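Long-range contacts in Azi13 (Streptomyces sahachiroi, PDB 5HMC), which probably hydrolyses aromatic acyl-CoA thioesters and binds 5-methylnaphthalene-1-carboxylic acid between its subunits: residues H44-G49 against P86-D91; L18-E23 against V56-S61; T73-S78 against R128-R133. One frame throughout, in Å; residues are numbered along the deposited sequence.

Contact 1. Residues H44-G49 against P86-D91. With 5NE (5-methylnaphthalene-1-carboxylic acid), chain B.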
loop_
_atom_site.group_PDB
_atom_site.type_symbol
_atom_site.label_atom_id
_atom_site.label_comp_id
_atom_site.label_asym_id
_atom_site.label_seq_id
_atom_site.Cartn_x
_atom_site.Cartn_y
_atom_site.Cartn_z
ATOM N N HIS A 44 21.405 -10.015 8.618
ATOM C CA HIS A 44 22.396 -9.932 7.556
ATOM C C HIS A 44 23.116 -8.588 7.535
ATOM O O HIS A 44 23.646 -8.192 6.490
ATOM C CB HIS A 44 21.735 -10.211 6.207
ATOM C CG HIS A 44 20.914 -11.459 6.196
ATOM N ND1 HIS A 44 19.658 -11.519 5.636
ATOM C CD2 HIS A 44 21.169 -12.696 6.687
ATOM C CE1 HIS A 44 19.171 -12.740 5.786
ATOM N NE2 HIS A 44 20.070 -13.474 6.416
ATOM N N GLY A 45 23.130 -7.870 8.657
ATOM C CA GLY A 45 23.985 -6.706 8.755
ATOM C C GLY A 45 23.518 -5.472 8.023
ATOM O O GLY A 45 24.310 -4.539 7.855
ATOM N N ILE A 46 22.260 -5.421 7.582
ATOM C CA ILE A 46 21.680 -4.200 7.043
ATOM C C ILE A 46 20.527 -3.750 7.946
ATOM O O ILE A 46 20.099 -4.459 8.853
ATOM C CB ILE A 46 21.208 -4.360 5.587
ATOM C CG1 ILE A 46 20.134 -5.435 5.486
ATOM C CG2 ILE A 46 22.374 -4.738 4.693
ATOM C CD1 ILE A 46 19.593 -5.580 4.079
ATOM N N LEU A 47 20.049 -2.543 7.692
ATOM C CA LEU A 47 18.981 -1.983 8.509
ATOM C C LEU A 47 17.731 -2.854 8.435
ATOM O O LEU A 47 17.301 -3.255 7.348
ATOM C CB LEU A 47 18.663 -0.569 8.048
ATOM C CG LEU A 47 17.657 0.172 8.934
ATOM C CD1 LEU A 47 18.227 0.360 10.329
ATOM C CD2 LEU A 47 17.303 1.492 8.319
ATOM N N HIS A 48 17.185 -3.179 9.607
ATOM C CA HIS A 48 15.870 -3.806 9.724
ATOM C C HIS A 48 14.833 -2.922 9.036
ATOM O O HIS A 48 14.791 -1.714 9.265
ATOM C CB HIS A 48 15.548 -3.989 11.213
ATOM C CG HIS A 48 14.357 -4.852 11.502
ATOM N ND1 HIS A 48 13.078 -4.517 11.117
ATOM C CD2 HIS A 48 14.248 -6.016 12.186
ATOM C CE1 HIS A 48 12.235 -5.445 11.536
ATOM N NE2 HIS A 48 12.921 -6.370 12.180
ATOM N N GLY A 49 14.041 -3.515 8.139
ATOM C CA GLY A 49 13.113 -2.717 7.347
ATOM C C GLY A 49 12.086 -1.997 8.207
ATOM O O GLY A 49 11.669 -0.881 7.895
ATOM N N PRO A 86 19.804 -1.190 0.373
ATOM C CA PRO A 86 20.189 -1.641 1.714
ATOM C C PRO A 86 20.988 -0.551 2.395
ATOM O O PRO A 86 21.715 0.208 1.747
ATOM C CB PRO A 86 21.060 -2.884 1.458
ATOM C CG PRO A 86 21.063 -3.092 -0.026
ATOM C CD PRO A 86 20.617 -1.827 -0.677
ATOM N N ALA A 87 20.846 -0.467 3.715
ATOM C CA ALA A 87 21.506 0.569 4.498
ATOM C C ALA A 87 22.325 -0.079 5.601
ATOM O O ALA A 87 21.848 -0.995 6.277
ATOM C CB ALA A 87 20.491 1.543 5.079
ATOM N N THR A 88 23.566 0.373 5.764
ATOM C CA THR A 88 24.428 -0.107 6.835
ATOM C C THR A 88 25.008 1.080 7.580
ATOM O O THR A 88 24.808 2.243 7.206
ATOM C CB THR A 88 25.579 -0.967 6.307
ATOM O OG1 THR A 88 26.296 -0.206 5.331
ATOM C CG2 THR A 88 25.051 -2.224 5.664
ATOM N N VAL A 89 25.768 0.766 8.631
ATOM C CA VAL A 89 26.512 1.796 9.343
ATOM C C VAL A 89 27.428 2.562 8.395
ATOM O O VAL A 89 27.610 3.776 8.539
ATOM C CB VAL A 89 27.281 1.155 10.513
ATOM C CG1 VAL A 89 26.321 0.327 11.355
ATOM C CG2 VAL A 89 28.443 0.282 10.018
ATOM N N ALA A 90 27.982 1.884 7.388
ATOM C CA ALA A 90 28.884 2.545 6.453
ATOM C C ALA A 90 28.192 3.645 5.660
ATOM O O ALA A 90 28.865 4.542 5.145
ATOM C CB ALA A 90 29.495 1.519 5.496
ATOM N N ASP A 91 26.870 3.616 5.558
ATOM C CA ASP A 91 26.216 4.562 4.671
ATOM C C ASP A 91 26.039 5.944 5.287
ATOM O O ASP A 91 25.568 6.854 4.591
ATOM C CB ASP A 91 24.887 3.977 4.196
ATOM C CG ASP A 91 25.096 2.782 3.280
ATOM O OD1 ASP A 91 25.459 2.994 2.097
ATOM O OD2 ASP A 91 24.942 1.635 3.746
HETATM O O1N 5NE B . 13.111 -7.343 6.310
HETATM C C1L 5NE B . 13.834 -7.084 7.297
HETATM O O1M 5NE B . 14.281 -5.946 7.522
HETATM C C1J 5NE B . 14.104 -8.214 8.237
HETATM C C1E 5NE B . 14.743 -9.458 7.759
HETATM C C1F 5NE B . 15.157 -9.658 6.444
HETATM C C1A 5NE B . 15.760 -10.866 6.078
HETATM C C1I 5NE B . 13.714 -8.126 9.572
HETATM C C1H 5NE B . 13.920 -9.179 10.468
HETATM C C1G 5NE B . 14.524 -10.369 10.074
HETATM C C1D 5NE B . 14.929 -10.527 8.759
HETATM C C1C 5NE B . 15.555 -11.778 8.331
HETATM C C1O 5NE B . 15.732 -12.849 9.375
HETATM C C1B 5NE B . 15.957 -11.905 6.997
#
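One face of the His48 imidazole receives the bound 5-methylnaphthalene-1-carboxylic acid of chain B, whose C1I sits 3.2 Å above the ring plane and offset toward its rim. Tyr14 of the second subunit meets the same histidine edge-to-face. The His44 ring meets the ligand obliquely, with CE1 3.5 Å from C1B. Behind these rings, residues 45-47 lean on 86-88 through a single backbone hydrogen bond: Leu47 N gives its hydrogen to Ala87 O at 2.8 Å, nearly in line with the carbonyl bond (C=O...N angle 161°). The same oxygen also takes a CA-H...O contact from Ile46. Around this bond the side chains meet lightly. Ile46 presents CG2 to both Pro86 CB and Thr88 CG2, the latter at 3.8 Å, while Leu47 and Ala87 touch through their CB atoms.

In the hot-dog fold the residues just before the long helix form part of the ligand site, and here His44, His48 and Gly49 are the ones that line the ligand. His48 is the N-cap of helix 49-68, and its ND1 bonds to Gly50 N; with CG anti to the backbone N (chi1 -169°), the ring can serve cap and ligand together. Gly49 N donates almost straight to the ligand carboxylate O1M, and a side chain at Gly49 would crowd that oxygen. On the far side of the contact, Asp91 OD2 ties the 88-91 turn together by accepting from both Thr88 N, at 2.7 Å, and Thr88 OG1, which approaches from above the carboxylate plane.

Contact 2. Residues L18-E23 against V56-S61. With 5NE (5-methylnaphthalene-1-carboxylic acid), chain C.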
loop_
_atom_site.group_PDB
_atom_site.type_symbol
_atom_site.label_atom_id
_atom_site.label_comp_id
_atom_site.label_asym_id
_atom_site.label_seq_id
_atom_site.Cartn_x
_atom_site.Cartn_y
_atom_site.Cartn_z
ATOM N N LEU A 18 14.923 5.530 18.265
ATOM C CA LEU A 18 15.323 5.524 16.866
ATOM C C LEU A 18 16.522 6.421 16.616
ATOM O O LEU A 18 17.235 6.223 15.630
ATOM C CB LEU A 18 14.159 5.961 15.980
ATOM C CG LEU A 18 13.012 4.954 15.889
ATOM C CD1 LEU A 18 11.869 5.520 15.063
ATOM C CD2 LEU A 18 13.469 3.606 15.329
ATOM N N GLY A 19 16.767 7.398 17.484
ATOM C CA GLY A 19 17.859 8.318 17.257
ATOM C C GLY A 19 17.544 9.444 16.305
ATOM O O GLY A 19 18.466 10.060 15.761
ATOM N N LEU A 20 16.268 9.739 16.080
ATOM C CA LEU A 20 15.929 10.825 15.178
ATOM C C LEU A 20 16.254 12.159 15.828
ATOM O O LEU A 20 16.066 12.347 17.030
ATOM C CB LEU A 20 14.454 10.778 14.797
ATOM C CG LEU A 20 14.030 9.616 13.909
ATOM C CD1 LEU A 20 12.537 9.637 13.709
ATOM C CD2 LEU A 20 14.729 9.719 12.571
ATOM N N GLN A 21 16.758 13.086 15.028
ATOM C CA GLN A 21 17.066 14.431 15.486
ATOM C C GLN A 21 16.455 15.376 14.472
ATOM O O GLN A 21 16.864 15.389 13.306
ATOM C CB GLN A 21 18.572 14.639 15.622
ATOM C CG GLN A 21 19.204 13.621 16.554
ATOM C CD GLN A 21 20.531 14.073 17.108
ATOM O OE1 GLN A 21 21.580 13.834 16.507
ATOM N NE2 GLN A 21 20.498 14.730 18.268
ATOM N N PHE A 22 15.467 16.143 14.909
ATOM C CA PHE A 22 14.662 16.939 14.003
ATOM C C PHE A 22 15.299 18.298 13.786
ATOM O O PHE A 22 15.611 19.011 14.741
ATOM C CB PHE A 22 13.247 17.091 14.545
ATOM C CG PHE A 22 12.388 15.897 14.299
ATOM C CD1 PHE A 22 12.511 14.772 15.082
ATOM C CD2 PHE A 22 11.467 15.895 13.271
ATOM C CE1 PHE A 22 11.730 13.657 14.843
ATOM C CE2 PHE A 22 10.675 14.789 13.038
ATOM C CZ PHE A 22 10.805 13.671 13.829
ATOM N N GLU A 23 15.508 18.639 12.522
ATOM C CA GLU A 23 15.910 19.984 12.157
ATOM C C GLU A 23 14.708 20.899 11.993
ATOM O O GLU A 23 14.831 22.118 12.160
ATOM C CB GLU A 23 16.738 19.938 10.861
ATOM C CG GLU A 23 16.977 21.303 10.210
ATOM C CD GLU A 23 16.902 21.254 8.688
ATOM O OE1 GLU A 23 17.666 20.461 8.090
ATOM O OE2 GLU A 23 16.078 22.000 8.095
ATOM N N VAL A 56 9.621 6.662 8.966
ATOM C CA VAL A 56 8.592 7.281 8.133
ATOM C C VAL A 56 7.390 7.679 8.984
ATOM O O VAL A 56 6.838 8.775 8.838
ATOM C CB VAL A 56 8.187 6.319 6.995
ATOM C CG1 VAL A 56 6.891 6.770 6.342
ATOM C CG2 VAL A 56 9.275 6.234 5.943
ATOM N N GLU A 57 6.957 6.789 9.873
ATOM C CA GLU A 57 5.823 7.113 10.730
ATOM C C GLU A 57 6.139 8.312 11.617
ATOM O O GLU A 57 5.294 9.202 11.810
ATOM C CB GLU A 57 5.457 5.895 11.581
ATOM C CG GLU A 57 4.195 6.082 12.409
ATOM C CD GLU A 57 2.957 5.662 11.652
ATOM O OE1 GLU A 57 3.118 4.971 10.614
ATOM O OE2 GLU A 57 1.837 6.011 12.093
ATOM N N SER A 58 7.365 8.362 12.149
ATOM C CA SER A 58 7.725 9.403 13.106
ATOM C C SER A 58 7.721 10.780 12.453
ATOM O O SER A 58 7.166 11.746 13.000
ATOM C CB SER A 58 9.103 9.103 13.703
ATOM O OG SER A 58 9.150 7.848 14.350
ATOM N N VAL A 59 8.353 10.893 11.285
ATOM C CA VAL A 59 8.545 12.206 10.690
ATOM C C VAL A 59 7.234 12.725 10.124
ATOM O O VAL A 59 6.940 13.926 10.205
ATOM C CB VAL A 59 9.670 12.136 9.634
ATOM C CG1 VAL A 59 9.963 13.502 9.061
ATOM C CG2 VAL A 59 10.938 11.564 10.266
ATOM N N ALA A 60 6.401 11.837 9.587
ATOM C CA ALA A 60 5.110 12.275 9.071
ATOM C C ALA A 60 4.153 12.664 10.201
ATOM O O ALA A 60 3.482 13.701 10.123
ATOM C CB ALA A 60 4.503 11.175 8.201
ATOM N N SER A 61 4.067 11.847 11.255
ATOM C CA SER A 61 3.117 12.144 12.328
ATOM C C SER A 61 3.495 13.422 13.053
ATOM O O SER A 61 2.617 14.182 13.470
ATOM C CB SER A 61 3.045 10.996 13.330
ATOM O OG SER A 61 2.507 9.827 12.740
HETATM O O1N 5NE C . 1.639 7.508 14.373
HETATM C C1L 5NE C . 2.339 7.265 15.381
HETATM O O1M 5NE C . 2.414 6.132 15.888
HETATM C C1J 5NE C . 3.130 8.407 15.930
HETATM C C1E 5NE C . 2.462 9.651 16.366
HETATM C C1F 5NE C . 1.082 9.840 16.327
HETATM C C1A 5NE C . 0.530 11.048 16.764
HETATM C C1I 5NE C . 4.521 8.330 15.997
HETATM C C1H 5NE C . 5.292 9.394 16.472
HETATM C C1G 5NE C . 4.715 10.585 16.903
HETATM C C1D 5NE C . 3.338 10.731 16.856
HETATM C C1C 5NE C . 2.720 11.983 17.294
HETATM C C1O 5NE C . 3.641 13.066 17.791
HETATM C C1B 5NE C . 1.327 12.099 17.239
#
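Ser58 OG is gripped by Ala54 O one helical turn back and by His48 NE2 of the second subunit, and Leu18 CD1 lies over it at 3.6 Å. A hydroxyl buried beside leucines is thus paired on its own helix and across the dimer interface. Leu20 reaches the same serine from beside Leu18: its CD1 presses on Ser58 CB at 3.5 Å, closer than carbons usually pack. Leu20 points its first side-chain bond toward the helix, and with CG anti to the carbonyl carbon (chi1 -69°) and the outer chain extended, CD1 also brushes Val59 CG2. Phe22 follows two residues on and turns an edge, not a face, to the helix: CZ and CE2 meet Val59 CA near the ring plane, and CZ stands 4.1 Å from Val59 CG2.

These contacts are characteristic of the hot-dog fold, in which an antiparallel sheet wraps a long central helix. Here strand 21-26 lies against one flank of helix 49-68, entered through a Schellman motif at Gly19 that ends the short N-terminal helix. Another flank faces the ligand of chain C. There Glu57 OE2 comes within 2.7 Å of the carboxylate O1N, while Asn79 ND2 bonds to Glu57 OE1 and so helps position the glutamate. Ser61 OG lies 3.0 Å from the same O1N and equally near Glu57 O, two acceptors that compete for its one proton.

Contact 3. Residues T73-S78 against R128-R133. With 5NE (5-methylnaphthalene-1-carboxylic acid), chain C.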
loop_
_atom_site.group_PDB
_atom_site.type_symbol
_atom_site.label_atom_id
_atom_site.label_comp_id
_atom_site.label_asym_id
_atom_site.label_seq_id
_atom_site.Cartn_x
_atom_site.Cartn_y
_atom_site.Cartn_z
ATOM N N THR A 73 -5.890 16.445 17.571
ATOM C CA THR A 73 -4.737 15.549 17.555
ATOM C C THR A 73 -4.907 14.446 16.507
ATOM O O THR A 73 -6.018 14.144 16.059
ATOM C CB THR A 73 -4.517 14.944 18.941
ATOM O OG1 THR A 73 -3.248 14.281 18.971
ATOM C CG2 THR A 73 -5.654 13.970 19.285
ATOM N N VAL A 74 -3.784 13.829 16.131
ATOM C CA VAL A 74 -3.759 12.848 15.047
ATOM C C VAL A 74 -3.473 11.453 15.596
ATOM O O VAL A 74 -2.778 11.276 16.603
ATOM C CB VAL A 74 -2.726 13.221 13.960
ATOM C CG1 VAL A 74 -2.859 14.675 13.584
ATOM C CG2 VAL A 74 -1.309 12.922 14.425
ATOM N N VAL A 75 -4.016 10.454 14.910
ATOM C CA VAL A 75 -3.754 9.045 15.191
ATOM C C VAL A 75 -3.332 8.379 13.887
ATOM O O VAL A 75 -3.923 8.646 12.835
ATOM C CB VAL A 75 -5.001 8.350 15.794
ATOM C CG1 VAL A 75 -6.220 8.682 14.981
ATOM C CG2 VAL A 75 -4.821 6.842 15.851
ATOM N N GLY A 76 -2.300 7.535 13.947
ATOM C CA GLY A 76 -1.887 6.793 12.764
ATOM C C GLY A 76 -2.960 5.816 12.302
ATOM O O GLY A 76 -3.575 5.110 13.105
ATOM N N VAL A 77 -3.199 5.803 10.986
ATOM C CA VAL A 77 -4.158 4.905 10.343
ATOM C C VAL A 77 -3.454 3.816 9.523
ATOM O O VAL A 77 -3.818 2.646 9.606
ATOM C CB VAL A 77 -5.162 5.692 9.465
ATOM C CG1 VAL A 77 -6.147 4.736 8.784
ATOM C CG2 VAL A 77 -5.914 6.728 10.284
ATOM N N SER A 78 -2.470 4.186 8.699
ATOM C CA SER A 78 -1.732 3.193 7.916
ATOM C C SER A 78 -0.413 3.768 7.429
ATOM O O SER A 78 -0.230 4.985 7.348
ATOM C CB SER A 78 -2.534 2.668 6.713
ATOM O OG SER A 78 -2.860 3.691 5.787
ATOM N N ARG A 128 -0.990 7.610 6.392
ATOM C CA ARG A 128 -2.342 8.136 6.507
ATOM C C ARG A 128 -2.656 8.332 7.982
ATOM O O ARG A 128 -2.405 7.435 8.794
ATOM C CB ARG A 128 -3.371 7.195 5.875
ATOM C CG ARG A 128 -4.842 7.625 6.127
ATOM C CD ARG A 128 -5.818 6.684 5.410
ATOM N NE ARG A 128 -5.622 6.672 3.957
ATOM C CZ ARG A 128 -6.241 7.518 3.141
ATOM N NH1 ARG A 128 -7.079 8.433 3.643
ATOM N NH2 ARG A 128 -6.033 7.457 1.833
ATOM N N LEU A 129 -3.188 9.502 8.323
ATOM C CA LEU A 129 -3.530 9.831 9.696
ATOM C C LEU A 129 -4.973 10.306 9.771
ATOM O O LEU A 129 -5.514 10.860 8.812
ATOM C CB LEU A 129 -2.601 10.909 10.260
ATOM C CG LEU A 129 -1.121 10.519 10.215
ATOM C CD1 LEU A 129 -0.336 11.348 9.189
ATOM C CD2 LEU A 129 -0.494 10.605 11.600
ATOM N N HIS A 130 -5.588 10.080 10.926
ATOM C CA HIS A 130 -6.951 10.524 11.210
ATOM C C HIS A 130 -6.874 11.706 12.166
ATOM O O HIS A 130 -6.076 11.683 13.109
ATOM C CB HIS A 130 -7.771 9.373 11.802
ATOM C CG HIS A 130 -9.207 9.709 12.070
ATOM N ND1 HIS A 130 -10.135 9.884 11.062
ATOM C CD2 HIS A 130 -9.882 9.879 13.234
ATOM C CE1 HIS A 130 -11.313 10.160 11.591
ATOM N NE2 HIS A 130 -11.187 10.162 12.907
ATOM N N ASN A 131 -7.657 12.756 11.891
ATOM C CA ASN A 131 -7.701 13.955 12.726
ATOM C C ASN A 131 -8.758 13.787 13.812
ATOM O O ASN A 131 -9.939 13.603 13.505
ATOM C CB ASN A 131 -8.033 15.205 11.907
ATOM C CG ASN A 131 -6.975 15.538 10.872
ATOM O OD1 ASN A 131 -5.795 15.292 11.077
ATOM N ND2 ASN A 131 -7.402 16.118 9.757
ATOM N N LEU A 132 -8.339 13.857 15.072
ATOM C CA LEU A 132 -9.261 13.896 16.210
ATOM C C LEU A 132 -9.407 15.356 16.612
ATOM O O LEU A 132 -8.538 15.908 17.289
ATOM C CB LEU A 132 -8.745 13.058 17.370
ATOM C CG LEU A 132 -8.552 11.586 17.053
ATOM C CD1 LEU A 132 -7.539 10.986 18.019
ATOM C CD2 LEU A 132 -9.883 10.870 17.131
ATOM N N ARG A 133 -10.492 15.986 16.174
ATOM C CA ARG A 133 -10.635 17.426 16.321
ATOM C C ARG A 133 -11.407 17.759 17.590
ATOM O O ARG A 133 -12.368 17.068 17.944
ATOM C CB ARG A 133 -11.341 18.023 15.105
ATOM C CG ARG A 133 -10.445 18.229 13.904
ATOM C CD ARG A 133 -11.186 18.962 12.805
ATOM N NE ARG A 133 -10.406 19.009 11.576
ATOM C CZ ARG A 133 -9.508 19.948 11.287
ATOM N NH1 ARG A 133 -9.270 20.935 12.144
ATOM N NH2 ARG A 133 -8.843 19.894 10.137
HETATM O O1N 5NE C . 1.639 7.508 14.373
HETATM C C1L 5NE C . 2.339 7.265 15.381
HETATM O O1M 5NE C . 2.414 6.132 15.888
HETATM C C1J 5NE C . 3.130 8.407 15.930
HETATM C C1E 5NE C . 2.462 9.651 16.366
HETATM C C1F 5NE C . 1.082 9.840 16.327
HETATM C C1A 5NE C . 0.530 11.048 16.764
HETATM C C1I 5NE C . 4.521 8.330 15.997
HETATM C C1H 5NE C . 5.292 9.394 16.472
HETATM C C1G 5NE C . 4.715 10.585 16.903
HETATM C C1D 5NE C . 3.338 10.731 16.856
HETATM C C1C 5NE C . 2.720 11.983 17.294
HETATM C C1O 5NE C . 3.641 13.066 17.791
HETATM C C1B 5NE C . 1.327 12.099 17.239
HETATM O O HOH W 1 -4.948 3.466 3.501
#
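The first torsion of Val77 sets CG1 opposite the backbone N (chi1 179°), which brings that methyl across the aliphatic part of Arg128, 3.9 Å from its CD, and leaves CG2 to press on His130 CB at 3.6 Å. Arg128 is extended through its first two torsions, so that CG and CD pass across Val77, and the bend at chi3 (-60°) then turns the guanidinium aside. Cutting Val77 back to an alanine here would probably open a gap beside Arg128 CD and His130 CB, where the two methyls now pack. Val77 and Ser78 both face Arg128, whose O accepts from Val77 N at 2.8 Å and from Ser78 N at 3.3 Å, both reaching it from the same face of the carbonyl plane. This is a classic beta bulge in the antiparallel pairing of strands 72-83 and 121-133, part of the hot-dog sheet. Beyond it the ladder is regular, with His130 N meeting Val75 O nearly straight (172°).

On the face turned to helix 49-68, Val74 CG2 meets Leu129 CD2 at 3.7 Å and also touches C1A of the chain C ligand. Gly76 lies beside them, and a CB there would clash with the ligand's O1N. The other face carries Thr73 alongside Leu132, Thr73 CG2 being 3.7 Å from Leu132 CB, and Val75 alongside His130. It also faces other subunits: Val77 packs on Arg128 of the third subunit, while the Arg128 guanidinium bonds through NH1 to Gln107 and through NH2 forms a salt bridge with Asp82 of the fourth.

Segments of contact 1 alternate along the chain with those of contacts 2 and 3, whereas contact 2 closes before contact 3 opens. Contact 2 lies nearest the centre of the chain, with contact 1 about 18 Å and contact 3 about 16 Å away between centres; the outer two have centres about 30 Å apart, on opposite sides of the chain's centre. Helix 49-68 joins them: contact 1 lies at its N-terminus, contact 2 grips its middle, and contact 3 touches contact 2 where Leu129 packs on Ser61. Contact 1 touches one ligand, contacts 2 and 3 another; Gly49 N of one subunit and Ser61 OG of another meet the same ligand, consistent with hot-dog dimers.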